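Side-chain contacts in nicotinate phosphoribosyltransferase (Porphyromonas gingivalis, PDB 2IM5), which probably catalyses the ATP-dependent synthesis of nicotinate mononucleotide from nicotinate and 5-phospho-alpha-D-ribose 1-diphosphate, the entry of nicotinate into NAD biosynthesis: residues A[38-43]-A[343-348]; A[192-197]-A[203-208]; A[245-250]-A[255-260]. All coordinates share one frame; numbering follows the deposited sequence.

Interaction 1 of 3, residues A[38-43]-A[343-348]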
ATOM      1  N   ASN A  38      -4.385 -16.100   8.413  1.00 41.04           N
ATOM      2  CA  ASN A  38      -5.459 -16.978   8.850  1.00 43.23           C
ATOM      3  C   ASN A  38      -4.965 -18.418   8.834  1.00 45.34           C
ATOM      4  O   ASN A  38      -5.704 -19.343   9.168  1.00 46.35           O
ATOM      5  CB  ASN A  38      -6.681 -16.832   7.941  1.00 42.63           C
ATOM      6  CG  ASN A  38      -7.559 -15.657   8.327  1.00 42.61           C
ATOM      7  OD1 ASN A  38      -8.516 -15.334   7.629  1.00 44.49           O
ATOM      8  ND2 ASN A  38      -7.242 -15.017   9.447  1.00 42.79           N
ATOM      9  N   ARG A  39      -3.704 -18.595   8.448  1.00 46.95           N
ATOM     10  CA  ARG A  39      -3.084 -19.915   8.386  1.00 48.27           C
ATOM     11  C   ARG A  39      -3.953 -20.972   7.711  1.00 47.48           C
ATOM     12  O   ARG A  39      -4.101 -22.082   8.220  1.00 48.74           O
ATOM     13  CB  ARG A  39      -2.709 -20.394   9.792  1.00 51.18           C
ATOM     14  CG  ARG A  39      -1.616 -19.587  10.462  1.00 54.06           C
ATOM     15  CD  ARG A  39      -1.152 -20.268  11.744  1.00 58.19           C
ATOM     16  NE  ARG A  39      -0.117 -19.501  12.434  1.00 61.26           N
ATOM     17  CZ  ARG A  39       1.087 -19.233  11.932  1.00 62.68           C
ATOM     18  NH1 ARG A  39       1.420 -19.673  10.723  1.00 63.48           N
ATOM     19  NH2 ARG A  39       1.956 -18.517  12.635  1.00 62.83           N
ATOM     20  N   GLN A  40      -4.530 -20.625   6.568  1.00 45.74           N
ATOM     21  CA  GLN A  40      -5.363 -21.559   5.824  1.00 44.52           C
ATOM     22  C   GLN A  40      -4.485 -22.647   5.223  1.00 44.07           C
ATOM     23  O   GLN A  40      -3.316 -22.417   4.915  1.00 44.18           O
ATOM     24  CB  GLN A  40      -6.098 -20.839   4.696  1.00 43.82           C
ATOM     25  CG  GLN A  40      -7.196 -19.904   5.155  1.00 45.74           C
ATOM     26  CD  GLN A  40      -7.812 -19.137   4.000  1.00 46.46           C
ATOM     27  OE1 GLN A  40      -8.033 -19.689   2.920  1.00 46.51           O
ATOM     28  NE2 GLN A  40      -8.105 -17.863   4.224  1.00 46.38           N
ATOM     29  N   GLY A  41      -5.052 -23.835   5.055  1.00 43.00           N
ATOM     30  CA  GLY A  41      -4.293 -24.923   4.472  1.00 41.72           C
ATOM     31  C   GLY A  41      -4.318 -24.807   2.961  1.00 40.68           C
ATOM     32  O   GLY A  41      -5.360 -24.530   2.373  1.00 39.89           O
ATOM     33  N   PHE A  42      -3.171 -25.011   2.329  1.00 39.72           N
ATOM     34  CA  PHE A  42      -3.078 -24.924   0.879  1.00 39.06           C
ATOM     35  C   PHE A  42      -2.444 -26.184   0.322  1.00 39.06           C
ATOM     36  O   PHE A  42      -1.602 -26.806   0.967  1.00 38.92           O
ATOM     37  CB  PHE A  42      -2.254 -23.697   0.474  1.00 39.09           C
ATOM     38  CG  PHE A  42      -3.026 -22.413   0.515  1.00 37.58           C
ATOM     39  CD1 PHE A  42      -3.907 -22.088  -0.511  1.00 37.26           C
ATOM     40  CD2 PHE A  42      -2.879 -21.531   1.577  1.00 36.45           C
ATOM     41  CE1 PHE A  42      -4.629 -20.901  -0.482  1.00 36.27           C
ATOM     42  CE2 PHE A  42      -3.599 -20.342   1.617  1.00 36.61           C
ATOM     43  CZ  PHE A  42      -4.477 -20.027   0.583  1.00 36.55           C
ATOM     44  N   THR A  43      -2.854 -26.551  -0.884  1.00 39.18           N
ATOM     45  CA  THR A  43      -2.347 -27.749  -1.529  1.00 39.60           C
ATOM     46  C   THR A  43      -1.287 -27.424  -2.560  1.00 39.95           C
ATOM     47  O   THR A  43      -1.193 -26.293  -3.037  1.00 40.75           O
ATOM     48  CB  THR A  43      -3.470 -28.505  -2.242  1.00 40.14           C
ATOM     49  OG1 THR A  43      -4.002 -27.681  -3.288  1.00 40.88           O
ATOM     50  CG2 THR A  43      -4.577 -28.863  -1.259  1.00 40.19           C
ATOM     51  N   GLU A 343     -15.809 -13.998   1.827  1.00 39.57           N
ATOM     52  CA  GLU A 343     -15.015 -13.111   2.665  1.00 40.07           C
ATOM     53  C   GLU A 343     -13.603 -12.915   2.122  1.00 37.76           C
ATOM     54  O   GLU A 343     -13.016 -13.827   1.545  1.00 36.93           O
ATOM     55  CB  GLU A 343     -14.951 -13.659   4.090  1.00 43.22           C
ATOM     56  CG  GLU A 343     -14.310 -15.043   4.215  1.00 50.44           C
ATOM     57  CD  GLU A 343     -15.062 -16.133   3.454  1.00 53.41           C
ATOM     58  OE1 GLU A 343     -14.890 -16.236   2.219  1.00 55.73           O
ATOM     59  OE2 GLU A 343     -15.833 -16.883   4.095  1.00 55.84           O
ATOM     60  N   PRO A 344     -13.046 -11.709   2.294  1.00 35.64           N
ATOM     61  CA  PRO A 344     -11.696 -11.384   1.823  1.00 34.12           C
ATOM     62  C   PRO A 344     -10.639 -12.233   2.517  1.00 32.14           C
ATOM     63  O   PRO A 344     -10.810 -12.621   3.672  1.00 31.01           O
ATOM     64  CB  PRO A 344     -11.547  -9.908   2.184  1.00 34.62           C
ATOM     65  CG  PRO A 344     -12.964  -9.402   2.149  1.00 36.18           C
ATOM     66  CD  PRO A 344     -13.709 -10.513   2.837  1.00 35.74           C
ATOM     67  N   LEU A 345      -9.554 -12.523   1.809  1.00 30.20           N
ATOM     68  CA  LEU A 345      -8.460 -13.297   2.382  1.00 30.26           C
ATOM     69  C   LEU A 345      -7.670 -12.358   3.274  1.00 31.32           C
ATOM     70  O   LEU A 345      -7.589 -11.154   3.005  1.00 31.59           O
ATOM     71  CB  LEU A 345      -7.538 -13.836   1.288  1.00 29.62           C
ATOM     72  CG  LEU A 345      -8.066 -14.962   0.401  1.00 28.36           C
ATOM     73  CD1 LEU A 345      -6.988 -15.368  -0.593  1.00 27.91           C
ATOM     74  CD2 LEU A 345      -8.457 -16.145   1.267  1.00 28.58           C
ATOM     75  N   ASN A 346      -7.091 -12.895   4.338  1.00 31.74           N
ATOM     76  CA  ASN A 346      -6.305 -12.073   5.243  1.00 31.70           C
ATOM     77  C   ASN A 346      -4.833 -12.326   4.943  1.00 30.51           C
ATOM     78  O   ASN A 346      -4.123 -12.958   5.729  1.00 31.69           O
ATOM     79  CB  ASN A 346      -6.632 -12.428   6.691  1.00 33.95           C
ATOM     80  CG  ASN A 346      -5.931 -11.524   7.680  1.00 36.68           C
ATOM     81  OD1 ASN A 346      -5.553 -10.396   7.351  1.00 40.08           O
ATOM     82  ND2 ASN A 346      -5.763 -12.007   8.903  1.00 38.82           N
ATOM     83  N   ILE A 347      -4.388 -11.818   3.796  1.00 28.00           N
ATOM     84  CA  ILE A 347      -3.015 -12.004   3.345  1.00 26.77           C
ATOM     85  C   ILE A 347      -2.197 -10.729   3.151  1.00 25.69           C
ATOM     86  O   ILE A 347      -2.730  -9.669   2.820  1.00 25.44           O
ATOM     87  CB  ILE A 347      -3.000 -12.771   2.008  1.00 26.65           C
ATOM     88  CG1 ILE A 347      -3.904 -12.061   0.995  1.00 25.85           C
ATOM     89  CG2 ILE A 347      -3.459 -14.206   2.224  1.00 28.88           C
ATOM     90  CD1 ILE A 347      -3.903 -12.700  -0.379  1.00 25.75           C
ATOM     91  N   VAL A 348      -0.890 -10.856   3.348  1.00 24.24           N
ATOM     92  CA  VAL A 348       0.040  -9.750   3.163  1.00 24.31           C
ATOM     93  C   VAL A 348       1.356 -10.313   2.647  1.00 23.85           C
ATOM     94  O   VAL A 348       1.583 -11.523   2.684  1.00 22.77           O
ATOM     95  CB  VAL A 348       0.323  -8.981   4.489  1.00 24.01           C
ATOM     96  CG1 VAL A 348      -0.939  -8.313   4.987  1.00 24.87           C
ATOM     97  CG2 VAL A 348       0.877  -9.931   5.557  1.00 24.74           C
TER
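Asn38 against Asn346 and Gln40 against Leu345 make a small, partly buried side-chain contact of about 201 Å², set where the loop after strand 29-36 faces the lead-in to strand 347-355. The backbones come nearest at Asn38 and Asn346, with their CA atoms 6.1 Å apart. There the two side chains cross at about a right angle, and Asn38 CG lies 3.7 Å from Asn346 CB. The amide planes are inclined by 64°, so the groups meet without stacking. The carbonyl end of Asn346 is committed to a neighbour: OD1 accepts a hydrogen bond from Arg37 NH2, with a second, weak one from Arg169 NH2. With CG of Asn346 set opposite its own backbone N (chi1 -175°), CB faces Asn38 while OD1 keeps these partners.

These residues lie at the end of a pairing that belongs to the five-stranded antiparallel sheet, in which strand 347-355 runs beside strand 29-36. Backbone hydrogen bonds of Val348 with Ile35 and of Asn346 with Arg37 carry that ladder up to the contact, linking the family's N-terminal region to a strand some 300 residues later. Beyond this point the chain turns about Asp36, whose two carboxylate oxygens accept from the backbone N atoms of Asn38 and Gln40.

Gln40 then reaches across with its chain extended beyond CG (chi2 175°). Its NE2 stops in van der Waals contact 3.4 Å from CD2 of Leu345, while OE1 lies 3.9 Å from the same methyl. Both side chains also rest on Tyr131 of helix 120-134, and Leu345 touches Tyr132 as well.

Interaction 2 of 3, residues A[192-197]-A[203-208]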
ATOM      1  N   PHE A 192     -11.647  10.769  -5.341  1.00 21.81           N
ATOM      2  CA  PHE A 192     -10.395  11.436  -5.666  1.00 21.70           C
ATOM      3  C   PHE A 192      -9.657  10.694  -6.779  1.00 21.67           C
ATOM      4  O   PHE A 192      -9.203  11.296  -7.757  1.00 22.11           O
ATOM      5  CB  PHE A 192      -9.499  11.520  -4.433  1.00 22.56           C
ATOM      6  CG  PHE A 192      -8.180  12.185  -4.700  1.00 24.95           C
ATOM      7  CD1 PHE A 192      -8.106  13.563  -4.875  1.00 24.78           C
ATOM      8  CD2 PHE A 192      -7.020  11.428  -4.835  1.00 24.75           C
ATOM      9  CE1 PHE A 192      -6.896  14.175  -5.182  1.00 25.13           C
ATOM     10  CE2 PHE A 192      -5.803  12.030  -5.143  1.00 25.26           C
ATOM     11  CZ  PHE A 192      -5.743  13.409  -5.319  1.00 25.04           C
ATOM     12  N   GLY A 193      -9.536   9.380  -6.623  1.00 20.47           N
ATOM     13  CA  GLY A 193      -8.846   8.584  -7.621  1.00 19.80           C
ATOM     14  C   GLY A 193      -8.663   7.157  -7.148  1.00 19.06           C
ATOM     15  O   GLY A 193      -9.345   6.715  -6.224  1.00 18.70           O
ATOM     16  N   THR A 194      -7.745   6.435  -7.777  1.00 19.35           N
ATOM     17  CA  THR A 194      -7.483   5.051  -7.406  1.00 19.97           C
ATOM     18  C   THR A 194      -5.989   4.764  -7.337  1.00 19.91           C
ATOM     19  O   THR A 194      -5.179   5.409  -8.011  1.00 19.01           O
ATOM     20  CB  THR A 194      -8.109   4.072  -8.413  1.00 20.69           C
ATOM     21  OG1 THR A 194      -7.795   2.724  -8.030  1.00 21.51           O
ATOM     22  CG2 THR A 194      -7.564   4.334  -9.805  1.00 19.84           C
ATOM     23  N   SER A 195      -5.640   3.785  -6.515  1.00 18.14           N
ATOM     24  CA  SER A 195      -4.260   3.393  -6.342  1.00 18.30           C
ATOM     25  C   SER A 195      -3.821   2.513  -7.507  1.00 18.14           C
ATOM     26  O   SER A 195      -2.632   2.458  -7.839  1.00 17.77           O
ATOM     27  CB  SER A 195      -4.105   2.650  -5.016  1.00 19.29           C
ATOM     28  OG  SER A 195      -2.756   2.299  -4.794  1.00 22.99           O
ATOM     29  N   ASN A 196      -4.786   1.832  -8.128  1.00 17.30           N
ATOM     30  CA  ASN A 196      -4.509   0.952  -9.262  1.00 17.53           C
ATOM     31  C   ASN A 196      -4.206   1.799 -10.496  1.00 17.85           C
ATOM     32  O   ASN A 196      -5.115   2.372 -11.109  1.00 19.63           O
ATOM     33  CB  ASN A 196      -5.716   0.053  -9.534  1.00 17.15           C
ATOM     34  CG  ASN A 196      -5.414  -1.027 -10.544  1.00 16.45           C
ATOM     35  OD1 ASN A 196      -4.884  -0.757 -11.625  1.00 17.67           O
ATOM     36  ND2 ASN A 196      -5.755  -2.265 -10.201  1.00 18.72           N
ATOM     37  N   VAL A 197      -2.933   1.871 -10.867  1.00 17.55           N
ATOM     38  CA  VAL A 197      -2.515   2.692 -12.008  1.00 17.16           C
ATOM     39  C   VAL A 197      -3.183   2.296 -13.323  1.00 19.01           C
ATOM     40  O   VAL A 197      -3.567   3.163 -14.115  1.00 19.14           O
ATOM     41  CB  VAL A 197      -0.980   2.661 -12.170  1.00 16.84           C
ATOM     42  CG1 VAL A 197      -0.541   3.648 -13.252  1.00 15.56           C
ATOM     43  CG2 VAL A 197      -0.324   2.998 -10.834  1.00 14.09           C
ATOM     44  N   HIS A 203      -9.989   4.133 -16.790  1.00 23.27           N
ATOM     45  CA  HIS A 203     -11.170   4.925 -16.481  1.00 24.82           C
ATOM     46  C   HIS A 203     -10.956   6.431 -16.391  1.00 25.27           C
ATOM     47  O   HIS A 203     -11.859   7.162 -15.983  1.00 26.91           O
ATOM     48  CB  HIS A 203     -11.799   4.413 -15.187  1.00 24.84           C
ATOM     49  CG  HIS A 203     -12.288   3.002 -15.279  1.00 25.01           C
ATOM     50  ND1 HIS A 203     -13.332   2.627 -16.096  1.00 25.04           N
ATOM     51  CD2 HIS A 203     -11.855   1.867 -14.678  1.00 26.75           C
ATOM     52  CE1 HIS A 203     -13.521   1.323 -15.996  1.00 26.90           C
ATOM     53  NE2 HIS A 203     -12.638   0.837 -15.142  1.00 26.91           N
ATOM     54  N   GLY A 204      -9.769   6.889 -16.771  1.00 25.04           N
ATOM     55  CA  GLY A 204      -9.476   8.314 -16.752  1.00 23.60           C
ATOM     56  C   GLY A 204      -9.575   8.957 -15.383  1.00 23.55           C
ATOM     57  O   GLY A 204     -10.148  10.033 -15.234  1.00 23.87           O
ATOM     58  N   LEU A 205      -9.015   8.297 -14.379  1.00 21.88           N
ATOM     59  CA  LEU A 205      -9.038   8.811 -13.020  1.00 21.00           C
ATOM     60  C   LEU A 205      -7.623   9.183 -12.589  1.00 20.24           C
ATOM     61  O   LEU A 205      -6.650   8.774 -13.217  1.00 19.31           O
ATOM     62  CB  LEU A 205      -9.582   7.741 -12.068  1.00 21.48           C
ATOM     63  CG  LEU A 205     -11.007   7.229 -12.304  1.00 22.57           C
ATOM     64  CD1 LEU A 205     -11.269   6.043 -11.377  1.00 22.00           C
ATOM     65  CD2 LEU A 205     -12.019   8.351 -12.050  1.00 19.48           C
ATOM     66  N   ARG A 206      -7.518   9.962 -11.519  1.00 20.24           N
ATOM     67  CA  ARG A 206      -6.222  10.339 -10.973  1.00 21.00           C
ATOM     68  C   ARG A 206      -5.683   9.123 -10.218  1.00 20.69           C
ATOM     69  O   ARG A 206      -6.464   8.304  -9.721  1.00 17.70           O
ATOM     70  CB  ARG A 206      -6.365  11.485  -9.965  1.00 25.57           C
ATOM     71  CG  ARG A 206      -6.681  12.852 -10.546  1.00 31.67           C
ATOM     72  CD  ARG A 206      -6.648  13.911  -9.443  1.00 35.94           C
ATOM     73  NE  ARG A 206      -7.789  13.799  -8.538  1.00 40.65           N
ATOM     74  CZ  ARG A 206      -8.970  14.375  -8.744  1.00 41.72           C
ATOM     75  NH1 ARG A 206      -9.174  15.117  -9.823  1.00 45.10           N
ATOM     76  NH2 ARG A 206      -9.960  14.197  -7.881  1.00 44.26           N
ATOM     77  N   VAL A 207      -4.360   8.990 -10.139  1.00 19.66           N
ATOM     78  CA  VAL A 207      -3.790   7.891  -9.375  1.00 20.16           C
ATOM     79  C   VAL A 207      -3.690   8.456  -7.968  1.00 21.15           C
ATOM     80  O   VAL A 207      -3.525   9.660  -7.796  1.00 22.92           O
ATOM     81  CB  VAL A 207      -2.388   7.474  -9.869  1.00 19.66           C
ATOM     82  CG1 VAL A 207      -2.496   6.836 -11.243  1.00 19.68           C
ATOM     83  CG2 VAL A 207      -1.460   8.678  -9.903  1.00 21.00           C
ATOM     84  N   SER A 208      -3.790   7.600  -6.962  1.00 20.99           N
ATOM     85  CA  SER A 208      -3.735   8.056  -5.583  1.00 22.29           C
ATOM     86  C   SER A 208      -2.974   7.077  -4.702  1.00 23.83           C
ATOM     87  O   SER A 208      -3.136   5.863  -4.825  1.00 24.59           O
ATOM     88  CB  SER A 208      -5.166   8.237  -5.064  1.00 23.09           C
ATOM     89  OG  SER A 208      -5.202   8.520  -3.683  1.00 24.00           O
TER
HETATM   90  O   HOH W   1      -9.988  10.776 -10.324  1.00 19.61           O
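Arg206 brings NE over one face of the Phe192 ring, near its rim, in an off-centre cation-pi contact. Arg206 CZ is 4.5 Å from the Phe192 centroid and 32° off the normal; the nearest approach of the side chains is Arg206 NE to Phe192 CE1 at 3.5 Å. Ring and guanidinium planes are inclined by 50°, so the two are tilted together and not stacked flat. A bend at chi3 (-72°) folds the arginine back toward Phe192. At the ring's edge sits Ser208, its CB in the ring plane and 3.7 Å from Phe192 CD2; its OG is hydrogen-bonded to Ser163 OG.

The backbones carrying these side chains, strands 191-194 and 206-207, run parallel as the two ends of a beta-alpha-beta crossover through helix 197-203. Thr194 grips the partner strand twice: its N donates to Arg206 O at 3.0 Å, and its O accepts from Ser208 N at 2.8 Å, the latter donor lying well above the carbonyl plane. One step back, a water donates to Phe192 O and accepts from Arg206 N, bridging the strands there. Where the helix begins, Val197 CG1 packs on Val207 CG1 at 4.2 Å, and Thr194 OG1 takes the backbone N of Asn196 in an ST turn.

Interaction 3 of 3, residues A[245-250]-A[255-260]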
ATOM      1  N   GLY A 245       3.606  14.455  -0.859  1.00 21.47           N
ATOM      2  CA  GLY A 245       3.858  14.852   0.517  1.00 21.58           C
ATOM      3  C   GLY A 245       3.009  14.305   1.656  1.00 20.47           C
ATOM      4  O   GLY A 245       2.592  15.065   2.519  1.00 22.51           O
ATOM      5  N   THR A 246       2.751  13.006   1.672  1.00 20.55           N
ATOM      6  CA  THR A 246       1.976  12.402   2.755  1.00 20.49           C
ATOM      7  C   THR A 246       2.907  11.451   3.482  1.00 20.48           C
ATOM      8  O   THR A 246       3.700  10.759   2.850  1.00 20.27           O
ATOM      9  CB  THR A 246       0.780  11.596   2.229  1.00 21.56           C
ATOM     10  OG1 THR A 246      -0.101  12.467   1.514  1.00 21.99           O
ATOM     11  CG2 THR A 246       0.014  10.957   3.381  1.00 18.63           C
ATOM     12  N   VAL A 247       2.837  11.417   4.805  1.00 20.45           N
ATOM     13  CA  VAL A 247       3.714  10.524   5.539  1.00 20.28           C
ATOM     14  C   VAL A 247       2.988   9.600   6.515  1.00 20.74           C
ATOM     15  O   VAL A 247       2.026   9.999   7.175  1.00 20.17           O
ATOM     16  CB  VAL A 247       4.803  11.326   6.297  1.00 21.88           C
ATOM     17  CG1 VAL A 247       4.161  12.244   7.321  1.00 22.74           C
ATOM     18  CG2 VAL A 247       5.794  10.363   6.966  1.00 23.10           C
ATOM     19  N   LEU A 248       3.447   8.350   6.565  1.00 21.66           N
ATOM     20  CA  LEU A 248       2.915   7.337   7.465  1.00 21.49           C
ATOM     21  C   LEU A 248       3.616   7.542   8.797  1.00 21.81           C
ATOM     22  O   LEU A 248       4.832   7.726   8.836  1.00 22.79           O
ATOM     23  CB  LEU A 248       3.221   5.934   6.937  1.00 22.40           C
ATOM     24  CG  LEU A 248       2.153   5.296   6.053  1.00 23.15           C
ATOM     25  CD1 LEU A 248       2.697   4.014   5.442  1.00 24.86           C
ATOM     26  CD2 LEU A 248       0.907   5.008   6.886  1.00 22.82           C
ATOM     27  N   THR A 249       2.862   7.482   9.889  1.00 21.09           N
ATOM     28  CA  THR A 249       3.425   7.722  11.211  1.00 19.80           C
ATOM     29  C   THR A 249       3.514   6.540  12.171  1.00 19.08           C
ATOM     30  O   THR A 249       4.240   6.611  13.155  1.00 19.66           O
ATOM     31  CB  THR A 249       2.621   8.819  11.940  1.00 20.93           C
ATOM     32  OG1 THR A 249       1.323   8.307  12.277  1.00 21.94           O
ATOM     33  CG2 THR A 249       2.445  10.041  11.045  1.00 21.69           C
ATOM     34  N   ASP A 250       2.811   5.450  11.888  1.00 18.63           N
ATOM     35  CA  ASP A 250       2.791   4.316  12.817  1.00 18.63           C
ATOM     36  C   ASP A 250       3.831   3.201  12.676  1.00 17.30           C
ATOM     37  O   ASP A 250       3.801   2.247  13.459  1.00 17.54           O
ATOM     38  CB  ASP A 250       1.392   3.687  12.801  1.00 19.18           C
ATOM     39  CG  ASP A 250       1.094   2.956  11.498  1.00 22.58           C
ATOM     40  OD1 ASP A 250       1.664   3.337  10.456  1.00 23.35           O
ATOM     41  OD2 ASP A 250       0.282   2.004  11.506  1.00 24.62           O
ATOM     42  N   ASP A 255       3.480   7.625  18.548  1.00 19.07           N
ATOM     43  CA  ASP A 255       4.033   8.442  19.628  1.00 20.89           C
ATOM     44  C   ASP A 255       5.509   8.739  19.360  1.00 20.60           C
ATOM     45  O   ASP A 255       5.980   9.850  19.612  1.00 17.65           O
ATOM     46  CB  ASP A 255       3.886   7.749  20.992  1.00 25.81           C
ATOM     47  CG  ASP A 255       2.438   7.729  21.488  1.00 30.92           C
ATOM     48  OD1 ASP A 255       1.616   8.523  20.975  1.00 31.01           O
ATOM     49  OD2 ASP A 255       2.125   6.933  22.399  1.00 33.83           O
ATOM     50  N   VAL A 256       6.232   7.743  18.848  1.00 18.86           N
ATOM     51  CA  VAL A 256       7.643   7.920  18.541  1.00 19.03           C
ATOM     52  C   VAL A 256       7.766   8.899  17.369  1.00 21.17           C
ATOM     53  O   VAL A 256       8.601   9.798  17.381  1.00 19.86           O
ATOM     54  CB  VAL A 256       8.302   6.580  18.164  1.00 19.71           C
ATOM     55  CG1 VAL A 256       9.674   6.829  17.552  1.00 20.11           C
ATOM     56  CG2 VAL A 256       8.427   5.699  19.406  1.00 18.82           C
ATOM     57  N   PHE A 257       6.917   8.732  16.360  1.00 21.18           N
ATOM     58  CA  PHE A 257       6.944   9.621  15.203  1.00 21.50           C
ATOM     59  C   PHE A 257       6.734  11.076  15.622  1.00 22.32           C
ATOM     60  O   PHE A 257       7.544  11.949  15.311  1.00 23.61           O
ATOM     61  CB  PHE A 257       5.850   9.249  14.204  1.00 20.28           C
ATOM     62  CG  PHE A 257       5.826  10.125  12.981  1.00 20.00           C
ATOM     63  CD1 PHE A 257       6.529   9.767  11.841  1.00 18.70           C
ATOM     64  CD2 PHE A 257       5.132  11.336  12.988  1.00 21.00           C
ATOM     65  CE1 PHE A 257       6.549  10.601  10.722  1.00 19.51           C
ATOM     66  CE2 PHE A 257       5.144  12.178  11.882  1.00 21.33           C
ATOM     67  CZ  PHE A 257       5.855  11.809  10.744  1.00 21.36           C
ATOM     68  N   MET A 258       5.634  11.328  16.325  1.00 24.41           N
ATOM     69  CA  MET A 258       5.294  12.676  16.773  1.00 24.60           C
ATOM     70  C   MET A 258       6.385  13.309  17.626  1.00 26.27           C
ATOM     71  O   MET A 258       6.736  14.473  17.426  1.00 26.26           O
ATOM     72  CB  MET A 258       3.968  12.664  17.544  1.00 22.49           C
ATOM     73  CG  MET A 258       2.741  12.428  16.665  1.00 21.26           C
ATOM     74  SD  MET A 258       2.570  13.609  15.280  1.00 14.46           S
ATOM     75  CE  MET A 258       1.465  12.728  14.269  1.00 18.82           C
ATOM     76  N   ARG A 259       6.922  12.543  18.566  1.00 27.77           N
ATOM     77  CA  ARG A 259       7.973  13.043  19.437  1.00 30.36           C
ATOM     78  C   ARG A 259       9.181  13.531  18.638  1.00 30.58           C
ATOM     79  O   ARG A 259       9.840  14.494  19.034  1.00 32.44           O
ATOM     80  CB  ARG A 259       8.419  11.948  20.416  1.00 33.21           C
ATOM     81  CG  ARG A 259       9.418  12.417  21.465  1.00 36.32           C
ATOM     82  CD  ARG A 259       9.889  11.260  22.343  1.00 42.12           C
ATOM     83  NE  ARG A 259       8.768  10.512  22.911  1.00 46.03           N
ATOM     84  CZ  ARG A 259       8.497   9.240  22.630  1.00 46.40           C
ATOM     85  NH1 ARG A 259       9.270   8.564  21.791  1.00 46.61           N
ATOM     86  NH2 ARG A 259       7.442   8.650  23.176  1.00 47.44           N
ATOM     87  N   ASN A 260       9.465  12.885  17.510  1.00 29.22           N
ATOM     88  CA  ASN A 260      10.622  13.260  16.693  1.00 28.94           C
ATOM     89  C   ASN A 260      10.285  14.024  15.399  1.00 27.92           C
ATOM     90  O   ASN A 260      11.160  14.266  14.561  1.00 27.00           O
ATOM     91  CB  ASN A 260      11.438  12.009  16.346  1.00 31.10           C
ATOM     92  CG  ASN A 260      11.857  11.221  17.584  1.00 34.47           C
ATOM     93  OD1 ASN A 260      11.240  10.207  17.935  1.00 35.63           O
ATOM     94  ND2 ASN A 260      12.900  11.696  18.264  1.00 34.25           N
TER
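Val247 opens the contact from strand 246-248 by pressing both methyls on the far end of the Phe257 ring: CG2 lies 3.8 Å from CE1, and CG1 is at the same distance from CZ. The two side chains come at each other from opposite directions, and Phe257 can span the gap because its CG is anti to the backbone N (chi1 -180°), aiming the ring from the helix toward the strand. Leu248 turns its side chain the other way and offers backbone alone, its O being 3.8 Å from Phe257 CE1.

Thr249 carries the closest packing. Its CG2 stands over one ring face as a CH-pi contact, 3.6 Å from the centroid and 16° off the normal, the side chains crossing at about a right angle. With chi1 at 70° the methyl goes to the ring while OG1 is hydrogen-bonded to Thr254 OG1, at the start of the helix. Thr249 O approaches Phe257 CB at 3.3 Å, and CG2 also meets Met258 CE at 4.3 Å.

The result is a buried contact, centred on the Phe257 ring, between strand 246-248, outermost in the parallel sheet, and the short helix 254-260 that follows it. Helix 228-240 adds Met233 against both Val247 and Phe257, Phe261 meets the Phe257 ring, and Leu272 of the adjoining strand 271-274 touches Val247 and Met258.

How the interactions relate
Interactions 2 and 3 involve the two outermost strands of one seven-stranded parallel sheet, consistent with the TIM-barrel-like domain of this family; their centres are about 25 Å apart, and their nearest atoms about 8 Å. Interaction 1 lies on the antiparallel sheet, its centre about 28 Å from that of interaction 2 and about 31 Å from that of interaction 3. Along the chain it encloses both others, which follow one another in series. None touches another. The clearest link to function is beside interaction 3, where His213, the predicted autophosphorylation site, unmodified here, touches Leu248 and Asp250, which would place strand 246-248 near the site of that predicted modification.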